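Local coordinates for protein ribonucleoside-diphosphate reductase subunit beta (Bacillus halodurans C-125, PDB 2RCC) that probably supplies deoxyribonucleotides for DNA synthesis as the diiron small subunit of a class I ribonucleotide reductase, at residues Ala77-Ile82 and Ser132-Ala137; Ala86-Val91 and Asp150-Arg155; Glu144-Asp149 and Phe265-Gly270; Glu186-Tyr191 and Met255-Leu260. All coordinates share one frame; numbering follows the deposited sequence.

Interaction 1 (Ala77-Ile82 and Ser132-Ala137)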
loop_
_atom_site.group_PDB
_atom_site.type_symbol
_atom_site.label_atom_id
_atom_site.label_comp_id
_atom_site.label_asym_id
_atom_site.label_seq_id
_atom_site.Cartn_x
_atom_site.Cartn_y
_atom_site.Cartn_z
ATOM N N ALA A 77 -24.403 0.365 -22.610
ATOM C CA ALA A 77 -24.181 -0.391 -21.374
ATOM C C ALA A 77 -22.717 -0.352 -20.983
ATOM O O ALA A 77 -22.401 -0.147 -19.833
ATOM C CB ALA A 77 -24.664 -1.861 -21.507
ATOM N N PHE A 78 -21.836 -0.546 -21.957
ATOM C CA PHE A 78 -20.397 -0.508 -21.742
ATOM C C PHE A 78 -19.976 0.841 -21.174
ATOM O O PHE A 78 -19.242 0.889 -20.203
ATOM C CB PHE A 78 -19.672 -0.747 -23.082
ATOM C CG PHE A 78 -18.188 -1.028 -22.963
ATOM C CD1 PHE A 78 -17.271 -0.024 -22.615
ATOM C CD2 PHE A 78 -17.682 -2.280 -23.292
ATOM C CE1 PHE A 78 -15.926 -0.301 -22.546
ATOM C CE2 PHE A 78 -16.315 -2.537 -23.213
ATOM C CZ PHE A 78 -15.456 -1.530 -22.842
ATOM N N LYS A 79 -20.397 1.932 -21.816
ATOM C CA LYS A 79 -20.063 3.302 -21.356
ATOM C C LYS A 79 -20.540 3.563 -19.960
ATOM O O LYS A 79 -19.787 4.125 -19.137
ATOM C CB LYS A 79 -20.625 4.364 -22.327
ATOM C CG LYS A 79 -19.819 4.445 -23.626
ATOM C CD LYS A 79 -20.571 5.009 -24.830
ATOM C CE LYS A 79 -21.039 6.426 -24.649
ATOM N NZ LYS A 79 -21.635 6.903 -25.934
ATOM N N LYS A 80 -21.781 3.144 -19.690
ATOM C CA LYS A 80 -22.387 3.318 -18.371
ATOM C C LYS A 80 -21.643 2.546 -17.297
ATOM O O LYS A 80 -21.343 3.107 -16.247
ATOM C CB LYS A 80 -23.854 2.913 -18.356
ATOM C CG LYS A 80 -24.768 3.874 -19.031
ATOM C CD LYS A 80 -26.122 3.271 -19.278
ATOM C CE LYS A 80 -27.003 4.205 -20.105
ATOM N NZ LYS A 80 -27.435 5.428 -19.386
ATOM N N ILE A 81 -21.291 1.299 -17.580
ATOM C CA ILE A 81 -20.611 0.447 -16.605
ATOM C C ILE A 81 -19.138 0.865 -16.393
ATOM O O ILE A 81 -18.720 1.082 -15.241
ATOM C CB ILE A 81 -20.742 -1.052 -16.959
ATOM C CG1 ILE A 81 -22.217 -1.497 -16.940
ATOM C CG2 ILE A 81 -19.994 -1.911 -15.947
ATOM C CD1 ILE A 81 -22.426 -2.813 -17.707
ATOM N N ILE A 82 -18.370 0.996 -17.470
ATOM C CA ILE A 82 -16.967 1.418 -17.342
ATOM C C ILE A 82 -16.897 2.841 -16.751
ATOM O O ILE A 82 -16.066 3.080 -15.884
ATOM C CB ILE A 82 -16.136 1.254 -18.673
ATOM C CG1 ILE A 82 -14.673 1.025 -18.336
ATOM C CG2 ILE A 82 -16.363 2.419 -19.703
ATOM C CD1 ILE A 82 -14.435 -0.423 -17.766
ATOM N N SER A 132 -9.409 5.251 -23.875
ATOM C CA SER A 132 -8.980 4.598 -25.138
ATOM C C SER A 132 -10.136 4.517 -26.161
ATOM O O SER A 132 -9.917 4.284 -27.359
ATOM C CB SER A 132 -8.496 3.158 -24.880
ATOM O OG SER A 132 -7.453 3.120 -23.932
ATOM N N LEU A 133 -11.365 4.672 -25.673
ATOM C CA LEU A 133 -12.571 4.464 -26.451
ATOM C C LEU A 133 -13.437 5.694 -26.722
ATOM O O LEU A 133 -14.098 5.716 -27.762
ATOM C CB LEU A 133 -13.442 3.417 -25.717
ATOM C CG LEU A 133 -12.840 2.040 -25.478
ATOM C CD1 LEU A 133 -13.814 1.137 -24.713
ATOM C CD2 LEU A 133 -12.443 1.437 -26.784
ATOM N N VAL A 134 -13.490 6.677 -25.803
ATOM C CA VAL A 134 -14.358 7.855 -25.991
ATOM C C VAL A 134 -13.560 9.135 -25.778
ATOM O O VAL A 134 -12.594 9.114 -25.033
ATOM C CB VAL A 134 -15.612 7.841 -25.068
ATOM C CG1 VAL A 134 -16.440 6.556 -25.290
ATOM C CG2 VAL A 134 -15.246 7.990 -23.620
ATOM N N PRO A 135 -13.921 10.238 -26.473
ATOM C CA PRO A 135 -13.222 11.518 -26.243
ATOM C C PRO A 135 -13.534 12.117 -24.855
ATOM O O PRO A 135 -14.515 11.717 -24.244
ATOM C CB PRO A 135 -13.742 12.412 -27.352
ATOM C CG PRO A 135 -14.990 11.776 -27.836
ATOM C CD PRO A 135 -14.917 10.330 -27.565
ATOM N N LYS A 136 -12.720 13.072 -24.388
ATOM C CA LYS A 136 -12.863 13.648 -23.034
ATOM C C LYS A 136 -14.251 14.188 -22.694
ATOM O O LYS A 136 -14.743 13.982 -21.571
ATOM C CB LYS A 136 -11.852 14.786 -22.790
ATOM C CG LYS A 136 -11.862 15.305 -21.355
ATOM N N ALA A 137 -14.876 14.873 -23.650
ATOM C CA ALA A 137 -16.196 15.478 -23.412
ATOM C C ALA A 137 -17.256 14.421 -23.160
ATOM O O ALA A 137 -18.139 14.621 -22.310
ATOM C CB ALA A 137 -16.606 16.405 -24.574
#
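Phe78 O accepts the backbone N-H of Ile82 at 2.9 Å (Ile82 N to Phe78 O), which ties the residue into helix 72-87; across to Leu133 and Val134 no hydrogen bond is made, and 77-82 meets 132-137 through hydrocarbon alone. The main touch rests on one methyl. Leu133 CD1 lies 3.4 Å from Phe78 CE1 and 3.6 Å from Phe78 CZ, approaching the outer end of the ring obliquely, and the two side chains cross at about a right angle. With CG anti to the backbone N (chi1 -168°), Phe78 carries its ring toward the end of helix 106-133, where Leu133 CD1 reaches it. A second, looser touch joins the stem of Lys79 to Val134, CG to CG1 at 4.3 Å; here the backbones are nearest, 8.6 Å between the CA atoms of Lys79 and Val134. The ammonium of Lys79 has a weak, long ion pair with Glu76 of its own helix. Around the Phe78 ring, Phe197 and Phe67 pack edge-to-face, so Leu133 adds an aliphatic flank to an aromatic cluster. Pro135 occupies the N-cap position of helix 136-147, which places the contact at the corner between two successive helices. Lacking any directional bond, the join between this corner and helix 72-87 depends on shape and hydrophobicity, with the lysine contributing its methylenes rather than its charge.

Interaction 2 (Ala86-Val91 and Asp150-Arg155)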
loop_
_atom_site.group_PDB
_atom_site.type_symbol
_atom_site.label_atom_id
_atom_site.label_comp_id
_atom_site.label_asym_id
_atom_site.label_seq_id
_atom_site.Cartn_x
_atom_site.Cartn_y
_atom_site.Cartn_z
ATOM N N ALA A 86 -15.066 3.873 -13.341
ATOM C CA ALA A 86 -14.082 4.953 -13.359
ATOM C C ALA A 86 -14.492 6.092 -12.417
ATOM O O ALA A 86 -13.643 6.646 -11.741
ATOM C CB ALA A 86 -13.890 5.473 -14.775
ATOM N N PHE A 87 -15.792 6.404 -12.361
ATOM C CA PHE A 87 -16.358 7.490 -11.519
ATOM C C PHE A 87 -16.307 7.241 -10.022
ATOM O O PHE A 87 -16.175 8.193 -9.279
ATOM C CB PHE A 87 -17.842 7.756 -11.911
ATOM C CG PHE A 87 -18.548 8.840 -11.088
ATOM C CD1 PHE A 87 -18.459 10.173 -11.445
ATOM C CD2 PHE A 87 -19.311 8.510 -9.964
ATOM C CE1 PHE A 87 -19.097 11.165 -10.689
ATOM C CE2 PHE A 87 -19.948 9.495 -9.210
ATOM C CZ PHE A 87 -19.842 10.819 -9.579
ATOM N N LEU A 88 -16.434 5.993 -9.583
ATOM C CA LEU A 88 -16.489 5.672 -8.147
ATOM C C LEU A 88 -15.282 6.110 -7.299
ATOM O O LEU A 88 -15.434 6.253 -6.082
ATOM C CB LEU A 88 -16.831 4.184 -7.893
ATOM C CG LEU A 88 -18.294 3.785 -8.130
ATOM C CD1 LEU A 88 -18.409 2.319 -7.971
ATOM C CD2 LEU A 88 -19.288 4.491 -7.215
ATOM N N ASP A 89 -14.113 6.328 -7.903
ATOM C CA ASP A 89 -12.994 6.923 -7.152
ATOM C C ASP A 89 -13.427 8.263 -6.530
ATOM O O ASP A 89 -13.153 8.501 -5.359
ATOM C CB ASP A 89 -11.798 7.196 -8.053
ATOM N N SER A 90 -14.127 9.087 -7.331
ATOM C CA SER A 90 -14.623 10.431 -6.963
ATOM C C SER A 90 -15.517 10.509 -5.732
ATOM O O SER A 90 -15.248 11.310 -4.835
ATOM C CB SER A 90 -15.426 11.043 -8.123
ATOM O OG SER A 90 -14.750 10.894 -9.351
ATOM N N VAL A 91 -16.588 9.711 -5.717
ATOM C CA VAL A 91 -17.581 9.727 -4.635
ATOM C C VAL A 91 -17.658 8.355 -3.939
ATOM O O VAL A 91 -18.606 7.583 -4.141
ATOM C CB VAL A 91 -18.977 10.215 -5.154
ATOM C CG1 VAL A 91 -19.914 10.494 -3.981
ATOM C CG2 VAL A 91 -18.829 11.481 -6.005
ATOM N N ASP A 150 -29.933 8.888 -9.074
ATOM C CA ASP A 150 -30.575 8.554 -7.798
ATOM C C ASP A 150 -30.291 7.145 -7.337
ATOM O O ASP A 150 -30.159 6.930 -6.137
ATOM C CB ASP A 150 -32.083 8.720 -7.894
ATOM C CG ASP A 150 -32.491 10.146 -8.156
ATOM O OD1 ASP A 150 -32.102 11.038 -7.363
ATOM O OD2 ASP A 150 -33.207 10.367 -9.155
ATOM N N VAL A 151 -30.252 6.194 -8.271
ATOM C CA VAL A 151 -29.962 4.795 -7.951
ATOM C C VAL A 151 -28.549 4.715 -7.338
ATOM O O VAL A 151 -28.338 3.968 -6.384
ATOM C CB VAL A 151 -30.128 3.850 -9.176
ATOM C CG1 VAL A 151 -29.713 2.420 -8.832
ATOM C CG2 VAL A 151 -31.585 3.884 -9.703
ATOM N N LEU A 152 -27.613 5.521 -7.855
ATOM C CA LEU A 152 -26.251 5.607 -7.302
ATOM C C LEU A 152 -26.254 6.208 -5.904
ATOM O O LEU A 152 -25.628 5.644 -5.010
ATOM C CB LEU A 152 -25.322 6.388 -8.237
ATOM C CG LEU A 152 -23.826 6.471 -7.896
ATOM C CD1 LEU A 152 -23.190 5.103 -7.689
ATOM C CD2 LEU A 152 -23.139 7.225 -9.001
ATOM N N LYS A 153 -26.955 7.331 -5.724
ATOM C CA LYS A 153 -27.081 7.994 -4.417
ATOM C C LYS A 153 -27.606 7.035 -3.347
ATOM O O LYS A 153 -27.087 7.018 -2.234
ATOM C CB LYS A 153 -27.989 9.228 -4.500
ATOM N N GLU A 154 -28.609 6.229 -3.698
ATOM C CA GLU A 154 -29.190 5.252 -2.768
ATOM C C GLU A 154 -28.228 4.106 -2.441
ATOM O O GLU A 154 -28.227 3.606 -1.313
ATOM C CB GLU A 154 -30.513 4.690 -3.314
ATOM N N ARG A 155 -27.408 3.705 -3.410
ATOM C CA ARG A 155 -26.482 2.619 -3.189
ATOM C C ARG A 155 -25.356 3.088 -2.258
ATOM O O ARG A 155 -24.941 2.345 -1.370
ATOM C CB ARG A 155 -25.941 2.096 -4.523
ATOM C CG ARG A 155 -25.654 0.639 -4.462
ATOM C CD ARG A 155 -25.161 0.057 -5.780
ATOM N NE ARG A 155 -25.010 -1.381 -5.591
ATOM C CZ ARG A 155 -24.370 -2.227 -6.389
ATOM N NH1 ARG A 155 -23.741 -1.841 -7.500
ATOM N NH2 ARG A 155 -24.362 -3.497 -6.029
#
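Aliphatic and aromatic packing carries this contact, and Leu152 is common to both halves of it, one methyl for each partner. In the aromatic half, Leu152 CD2 sits 3.9 Å from Phe87 CE2 and 4.2 Å from Phe87 CD2, approaching the CD2-CE2 bond of the ring obliquely. In the aliphatic half, the other methyl, Leu152 CD1, is 4.0 Å from Leu88 CD2, and the two leucine side chains run past each other in opposite directions. Leu152 spans the gap because its CG lies anti to the backbone N (chi1 -174°), which throws the fork toward 86-91; the backbones stay well apart, 9.8 Å between the CA atoms of Leu88 and Leu152.

No hydrogen bond crosses between the segments. Within 86-91, Phe87 O receives Ser90 N at 3.0 Å and, weakly, Ser90 OG, so Ser90 is tied back to Phe87. Phe143 and Lys147 of helix 136-147 also touch the Phe87 ring, and Trp146 touches Leu152.

Asp89, an iron ligand by similarity and modelled only to CB, directly follows Leu88. The chemistry is thus wholly apolar across the interface: hydrophobic side chains join helix 150-168 to the chain just before the probable metal ligand, so the contact depends on burial and shape rather than on directional bonds.

Interaction 3 (Glu144-Asp149 and Phe265-Gly270)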
loop_
_atom_site.group_PDB
_atom_site.type_symbol
_atom_site.label_atom_id
_atom_site.label_comp_id
_atom_site.label_asym_id
_atom_site.label_seq_id
_atom_site.Cartn_x
_atom_site.Cartn_y
_atom_site.Cartn_z
ATOM N N GLU A 144 -21.229 13.111 -15.444
ATOM C CA GLU A 144 -22.260 14.046 -15.035
ATOM C C GLU A 144 -23.586 13.295 -14.847
ATOM O O GLU A 144 -24.282 13.525 -13.859
ATOM C CB GLU A 144 -22.374 15.177 -16.051
ATOM C CG GLU A 144 -23.148 16.411 -15.585
ATOM C CD GLU A 144 -22.463 17.180 -14.450
ATOM O OE1 GLU A 144 -21.243 16.991 -14.213
ATOM O OE2 GLU A 144 -23.163 17.988 -13.801
ATOM N N TYR A 145 -23.911 12.379 -15.762
ATOM C CA TYR A 145 -25.106 11.548 -15.586
ATOM C C TYR A 145 -25.034 10.711 -14.323
ATOM O O TYR A 145 -26.011 10.652 -13.580
ATOM C CB TYR A 145 -25.373 10.650 -16.781
ATOM C CG TYR A 145 -26.028 11.373 -17.926
ATOM C CD1 TYR A 145 -27.335 11.847 -17.806
ATOM C CD2 TYR A 145 -25.371 11.553 -19.144
ATOM C CE1 TYR A 145 -27.958 12.496 -18.843
ATOM C CE2 TYR A 145 -25.998 12.209 -20.197
ATOM C CZ TYR A 145 -27.287 12.675 -20.034
ATOM O OH TYR A 145 -27.914 13.327 -21.063
ATOM N N TRP A 146 -23.893 10.075 -14.070
ATOM C CA TRP A 146 -23.756 9.315 -12.827
ATOM C C TRP A 146 -23.785 10.207 -11.585
ATOM O O TRP A 146 -24.343 9.803 -10.577
ATOM C CB TRP A 146 -22.515 8.440 -12.807
ATOM C CG TRP A 146 -22.677 7.187 -13.580
ATOM C CD1 TRP A 146 -21.977 6.802 -14.663
ATOM C CD2 TRP A 146 -23.641 6.162 -13.333
ATOM N NE1 TRP A 146 -22.427 5.583 -15.106
ATOM C CE2 TRP A 146 -23.452 5.171 -14.301
ATOM C CE3 TRP A 146 -24.645 5.988 -12.376
ATOM C CZ2 TRP A 146 -24.221 4.017 -14.341
ATOM C CZ3 TRP A 146 -25.394 4.831 -12.403
ATOM C CH2 TRP A 146 -25.188 3.874 -13.386
ATOM N N LYS A 147 -23.215 11.411 -11.693
ATOM C CA LYS A 147 -23.163 12.376 -10.600
ATOM C C LYS A 147 -24.564 12.694 -10.093
ATOM O O LYS A 147 -24.762 12.787 -8.881
ATOM C CB LYS A 147 -22.452 13.664 -11.043
ATOM N N HIS A 148 -25.524 12.822 -11.010
ATOM C CA HIS A 148 -26.918 13.094 -10.661
ATOM C C HIS A 148 -27.834 11.860 -10.721
ATOM O O HIS A 148 -29.029 12.007 -10.893
ATOM C CB HIS A 148 -27.472 14.181 -11.577
ATOM C CG HIS A 148 -26.623 15.409 -11.630
ATOM N ND1 HIS A 148 -26.421 16.220 -10.533
ATOM C CD2 HIS A 148 -25.946 15.982 -12.654
ATOM C CE1 HIS A 148 -25.631 17.222 -10.870
ATOM N NE2 HIS A 148 -25.334 17.105 -12.153
ATOM N N ASP A 149 -27.294 10.657 -10.562
ATOM C CA ASP A 149 -28.117 9.448 -10.602
ATOM C C ASP A 149 -28.617 9.085 -9.190
ATOM O O ASP A 149 -27.833 8.965 -8.242
ATOM C CB ASP A 149 -27.360 8.291 -11.254
ATOM C CG ASP A 149 -28.238 7.089 -11.483
ATOM O OD1 ASP A 149 -28.444 6.315 -10.528
ATOM O OD2 ASP A 149 -28.716 6.905 -12.618
ATOM N N PHE A 265 -28.237 -4.332 -11.780
ATOM C CA PHE A 265 -28.250 -5.133 -12.996
ATOM C C PHE A 265 -29.533 -4.833 -13.816
ATOM O O PHE A 265 -29.480 -4.624 -15.022
ATOM C CB PHE A 265 -28.243 -6.619 -12.651
ATOM C CG PHE A 265 -28.612 -7.467 -13.812
ATOM C CD1 PHE A 265 -27.768 -7.518 -14.893
ATOM C CD2 PHE A 265 -29.850 -8.108 -13.868
ATOM C CE1 PHE A 265 -28.109 -8.256 -16.036
ATOM C CE2 PHE A 265 -30.208 -8.839 -15.003
ATOM C CZ PHE A 265 -29.305 -8.927 -16.078
ATOM N N ARG A 266 -30.688 -4.793 -13.149
ATOM C CA ARG A 266 -31.935 -4.515 -13.871
ATOM C C ARG A 266 -31.974 -3.109 -14.504
ATOM O O ARG A 266 -32.515 -2.905 -15.588
ATOM C CB ARG A 266 -33.139 -4.680 -12.953
ATOM C CG ARG A 266 -33.575 -6.110 -12.735
ATOM C CD ARG A 266 -34.824 -6.156 -11.825
ATOM N NE ARG A 266 -34.488 -6.382 -10.421
ATOM C CZ ARG A 266 -34.724 -7.497 -9.716
ATOM N NH1 ARG A 266 -35.391 -8.550 -10.206
ATOM N NH2 ARG A 266 -34.324 -7.543 -8.451
ATOM N N TYR A 267 -31.426 -2.147 -13.782
ATOM C CA TYR A 267 -31.390 -0.752 -14.193
ATOM C C TYR A 267 -30.531 -0.505 -15.427
ATOM O O TYR A 267 -30.924 0.221 -16.325
ATOM C CB TYR A 267 -30.832 0.034 -13.007
ATOM C CG TYR A 267 -30.740 1.530 -13.118
ATOM C CD1 TYR A 267 -31.850 2.277 -13.459
ATOM C CD2 TYR A 267 -29.577 2.209 -12.734
ATOM C CE1 TYR A 267 -31.801 3.654 -13.510
ATOM C CE2 TYR A 267 -29.518 3.587 -12.763
ATOM C CZ TYR A 267 -30.641 4.306 -13.170
ATOM O OH TYR A 267 -30.628 5.679 -13.219
ATOM N N ILE A 268 -29.362 -1.118 -15.462
ATOM C CA ILE A 268 -28.386 -0.884 -16.543
ATOM C C ILE A 268 -28.396 -1.872 -17.702
ATOM O O ILE A 268 -28.163 -1.471 -18.840
ATOM C CB ILE A 268 -26.941 -0.837 -15.962
ATOM C CG1 ILE A 268 -26.845 0.245 -14.908
ATOM C CG2 ILE A 268 -25.878 -0.552 -17.054
ATOM C CD1 ILE A 268 -25.398 0.606 -14.590
ATOM N N ILE A 269 -28.617 -3.153 -17.410
ATOM C CA ILE A 269 -28.576 -4.208 -18.414
ATOM C C ILE A 269 -29.957 -4.779 -18.660
ATOM O O ILE A 269 -30.417 -4.748 -19.781
ATOM C CB ILE A 269 -27.554 -5.334 -18.031
ATOM C CG1 ILE A 269 -26.121 -4.803 -18.068
ATOM C CG2 ILE A 269 -27.655 -6.519 -19.017
ATOM C CD1 ILE A 269 -25.161 -5.653 -17.281
ATOM N N GLY A 270 -30.622 -5.302 -17.632
ATOM C CA GLY A 270 -31.958 -5.887 -17.812
ATOM C C GLY A 270 -31.977 -6.995 -18.860
ATOM O O GLY A 270 -31.089 -7.846 -18.886
#
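The backbones of 144-149 and 265-270, each the closing turn of a helix and the residues after it, stay far apart, with CA atoms 11.3 Å from each other at Asp149 and Tyr267 and 11.8 Å at Trp146 and Ile268, so long side chains bridge the gap. Tyr267 and Asp149 come from opposite directions, and the phenol is hydrogen-bonded to the carboxylate, OH as donor to OD2, with OD2 at the ring edge, in its plane; carboxylate and ring planes are 60° apart. The modelled 2.3 Å between Tyr267 OH and Asp149 OD2 is too short to be taken at face value. The other oxygen, Asp149 OD1, caps helix 150-168 by accepting Leu152 N. Beside this polar pair, Ile268 CD1 abuts the edge of the Trp146 indole, 3.5 Å from Trp146 CH2 and 3.6 Å from Trp146 CZ2, near the ring plane. Trp146 CZ3 and Tyr267 CE2 touch more loosely at 4.3 Å. The indole N-H is spent on Lys80 O of helix 72-87, which restrains the rotation of the ring and leaves its benzo edge for Ile268. Where helix 244-268 closes, Phe265 O receives both Ile269 N and Gly270 N from opposite faces of its plane, and Gly270 turns the chain with positive phi. Asp149 thus appears to serve two helices: OD1 caps helix 150-168, while OD2 is placed to receive the phenol of helix 244-268, though in a bond of doubtful length, and Ile268 CD1 meets the indole edge alongside.

Interaction 4 (Glu186-Tyr191 and Met255-Leu260)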
loop_
_atom_site.group_PDB
_atom_site.type_symbol
_atom_site.label_atom_id
_atom_site.label_comp_id
_atom_site.label_asym_id
_atom_site.label_seq_id
_atom_site.Cartn_x
_atom_site.Cartn_y
_atom_site.Cartn_z
ATOM N N GLU A 186 -15.981 -6.125 -2.542
ATOM C CA GLU A 186 -14.971 -6.820 -3.403
ATOM C C GLU A 186 -15.440 -8.149 -3.953
ATOM O O GLU A 186 -14.894 -8.646 -4.923
ATOM C CB GLU A 186 -13.771 -7.170 -2.548
ATOM C CG GLU A 186 -13.125 -5.996 -1.864
ATOM C CD GLU A 186 -11.825 -5.492 -2.470
ATOM O OE1 GLU A 186 -11.472 -5.833 -3.615
ATOM O OE2 GLU A 186 -11.128 -4.748 -1.727
ATOM N N GLY A 187 -16.417 -8.769 -3.290
ATOM C CA GLY A 187 -16.852 -10.109 -3.655
ATOM C C GLY A 187 -18.220 -10.267 -4.260
ATOM O O GLY A 187 -18.591 -11.379 -4.603
ATOM N N LEU A 188 -18.952 -9.180 -4.442
ATOM C CA LEU A 188 -20.329 -9.268 -4.968
ATOM C C LEU A 188 -20.745 -8.040 -5.781
ATOM O O LEU A 188 -21.238 -8.219 -6.896
ATOM C CB LEU A 188 -21.301 -9.538 -3.818
ATOM C CG LEU A 188 -22.818 -9.698 -4.097
ATOM C CD1 LEU A 188 -23.123 -10.776 -5.087
ATOM C CD2 LEU A 188 -23.528 -10.029 -2.782
ATOM N N ASN A 189 -20.545 -6.823 -5.249
ATOM C CA ASN A 189 -20.859 -5.573 -5.964
ATOM C C ASN A 189 -20.196 -5.507 -7.305
ATOM O O ASN A 189 -19.043 -5.842 -7.421
ATOM C CB ASN A 189 -20.457 -4.322 -5.169
ATOM C CG ASN A 189 -21.371 -4.078 -4.010
ATOM O OD1 ASN A 189 -22.148 -4.961 -3.647
ATOM N ND2 ASN A 189 -21.303 -2.901 -3.427
ATOM N N PHE A 190 -20.968 -5.117 -8.311
ATOM C CA PHE A 190 -20.538 -5.046 -9.706
ATOM C C PHE A 190 -20.152 -6.365 -10.368
ATOM O O PHE A 190 -19.766 -6.333 -11.508
ATOM C CB PHE A 190 -19.454 -3.969 -9.929
ATOM C CG PHE A 190 -19.877 -2.622 -9.475
ATOM C CD1 PHE A 190 -20.987 -2.009 -10.043
ATOM C CD2 PHE A 190 -19.194 -1.967 -8.455
ATOM C CE1 PHE A 190 -21.422 -0.777 -9.593
ATOM C CE2 PHE A 190 -19.612 -0.740 -8.016
ATOM C CZ PHE A 190 -20.725 -0.137 -8.571
ATOM N N TYR A 191 -20.382 -7.512 -9.735
ATOM C CA TYR A 191 -20.124 -8.785 -10.402
ATOM C C TYR A 191 -21.019 -8.963 -11.625
ATOM O O TYR A 191 -20.573 -9.621 -12.539
ATOM C CB TYR A 191 -20.155 -9.982 -9.434
ATOM C CG TYR A 191 -18.812 -10.146 -8.702
ATOM C CD1 TYR A 191 -18.169 -9.058 -8.097
ATOM C CD2 TYR A 191 -18.188 -11.392 -8.611
ATOM C CE1 TYR A 191 -16.925 -9.211 -7.428
ATOM C CE2 TYR A 191 -16.945 -11.544 -7.954
ATOM C CZ TYR A 191 -16.326 -10.458 -7.361
ATOM O OH TYR A 191 -15.100 -10.618 -6.699
HETATM N N MSE A 255 -28.070 -10.827 1.698
HETATM C CA MSE A 255 -29.333 -10.789 0.937
HETATM C C MSE A 255 -29.688 -9.392 0.461
HETATM O O MSE A 255 -30.139 -9.228 -0.669
HETATM C CB MSE A 255 -30.501 -11.345 1.756
HETATM C CG MSE A 255 -30.390 -12.825 2.071
HETATM SE SE MSE A 255 -31.753 -13.501 3.289
HETATM C CE MSE A 255 -32.315 -11.959 4.309
ATOM N N LYS A 256 -29.493 -8.385 1.311
ATOM C CA LYS A 256 -29.752 -6.982 0.927
ATOM C C LYS A 256 -28.815 -6.555 -0.183
ATOM O O LYS A 256 -29.231 -5.882 -1.141
ATOM C CB LYS A 256 -29.597 -6.054 2.138
ATOM C CG LYS A 256 -29.987 -4.604 1.883
ATOM N N ALA A 257 -27.541 -6.949 -0.042
ATOM C CA ALA A 257 -26.536 -6.686 -1.029
ATOM C C ALA A 257 -26.836 -7.392 -2.387
ATOM O O ALA A 257 -26.685 -6.783 -3.431
ATOM C CB ALA A 257 -25.179 -7.089 -0.481
ATOM N N ALA A 258 -27.234 -8.655 -2.346
ATOM C CA ALA A 258 -27.665 -9.415 -3.536
ATOM C C ALA A 258 -28.854 -8.723 -4.231
ATOM O O ALA A 258 -28.869 -8.596 -5.441
ATOM C CB ALA A 258 -28.044 -10.830 -3.153
ATOM N N ASP A 259 -29.846 -8.293 -3.458
ATOM C CA ASP A 259 -30.989 -7.552 -3.986
ATOM C C ASP A 259 -30.576 -6.237 -4.652
ATOM O O ASP A 259 -31.084 -5.908 -5.721
ATOM C CB ASP A 259 -32.018 -7.241 -2.882
ATOM C CG ASP A 259 -32.766 -8.465 -2.385
ATOM O OD1 ASP A 259 -32.722 -9.514 -3.045
ATOM O OD2 ASP A 259 -33.406 -8.373 -1.300
ATOM N N LEU A 260 -29.657 -5.489 -4.027
ATOM C CA LEU A 260 -29.162 -4.232 -4.598
ATOM C C LEU A 260 -28.419 -4.480 -5.898
ATOM O O LEU A 260 -28.577 -3.721 -6.834
ATOM C CB LEU A 260 -28.258 -3.459 -3.619
ATOM C CG LEU A 260 -29.001 -2.729 -2.490
ATOM C CD1 LEU A 260 -28.050 -2.294 -1.367
ATOM C CD2 LEU A 260 -29.768 -1.539 -3.041
HETATM O O HOH W 1 -24.597 -4.828 -3.350
#
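Leu188 sets out toward helix 244-268 from its CB, and with CG anti to the backbone N (chi1 -179°) the fork is carried across the gap. CB and CG stop short of the helix; CD2 makes the touch, 4.1 Å from Ala257 CB and 4.0 Å from Ala258 N, resting on the backbone between two alanines. The small alanine side chains are consistent with this close approach, which leaves the CA atoms of Leu188 and Ala258 only 7.5 Å apart. Ile285 and Ile288 of helix 278-295 also pack on Leu188. Next to this apolar touch a water bridges the segments, donating to Ala257 O at 2.9 Å and to Asn189 OD1; the 2.5 Å between the water and Asn189 OD1 is short, and its exact length uncertain.

Leu188 to Tyr191 form a type II turn, closed by Tyr191 N to Leu188 O. Tyr191 folds back over the helix end: its OH donates to Glu186 O at 2.7 Å, in the carbonyl plane on a lone pair, while Gly187 O lies above the centre of its ring. This is the break between helices 172-187 and 191-202 in the helical, ferritin-like fold of the reductase small chain, immediately after Glu186, by similarity a ligand of the second iron.

Interactions 1 and 2 draw on successive parts of helix 72-87, their centres 16 Å apart. Interaction 3 touches both: Ile268 CG2 lies 3.8 Å from Ile81 CG1 of interaction 1, and Leu152 CD2 of interaction 2 lies 3.3 Å from Trp146 O. Interaction 4 shares helix 244-268 with interaction 3 without touching it, but meets interaction 2 where Leu88 CD1 comes 3.3 Å from Phe190 CE2. Two contacts contain iron ligands inferred by similarity, Asp89 in interaction 2 and Glu186 in interaction 4. The side chain of Tyr126, the probable active-site tyrosine, is about 7 Å from that of Leu88 and about 9 Å from that of Phe78.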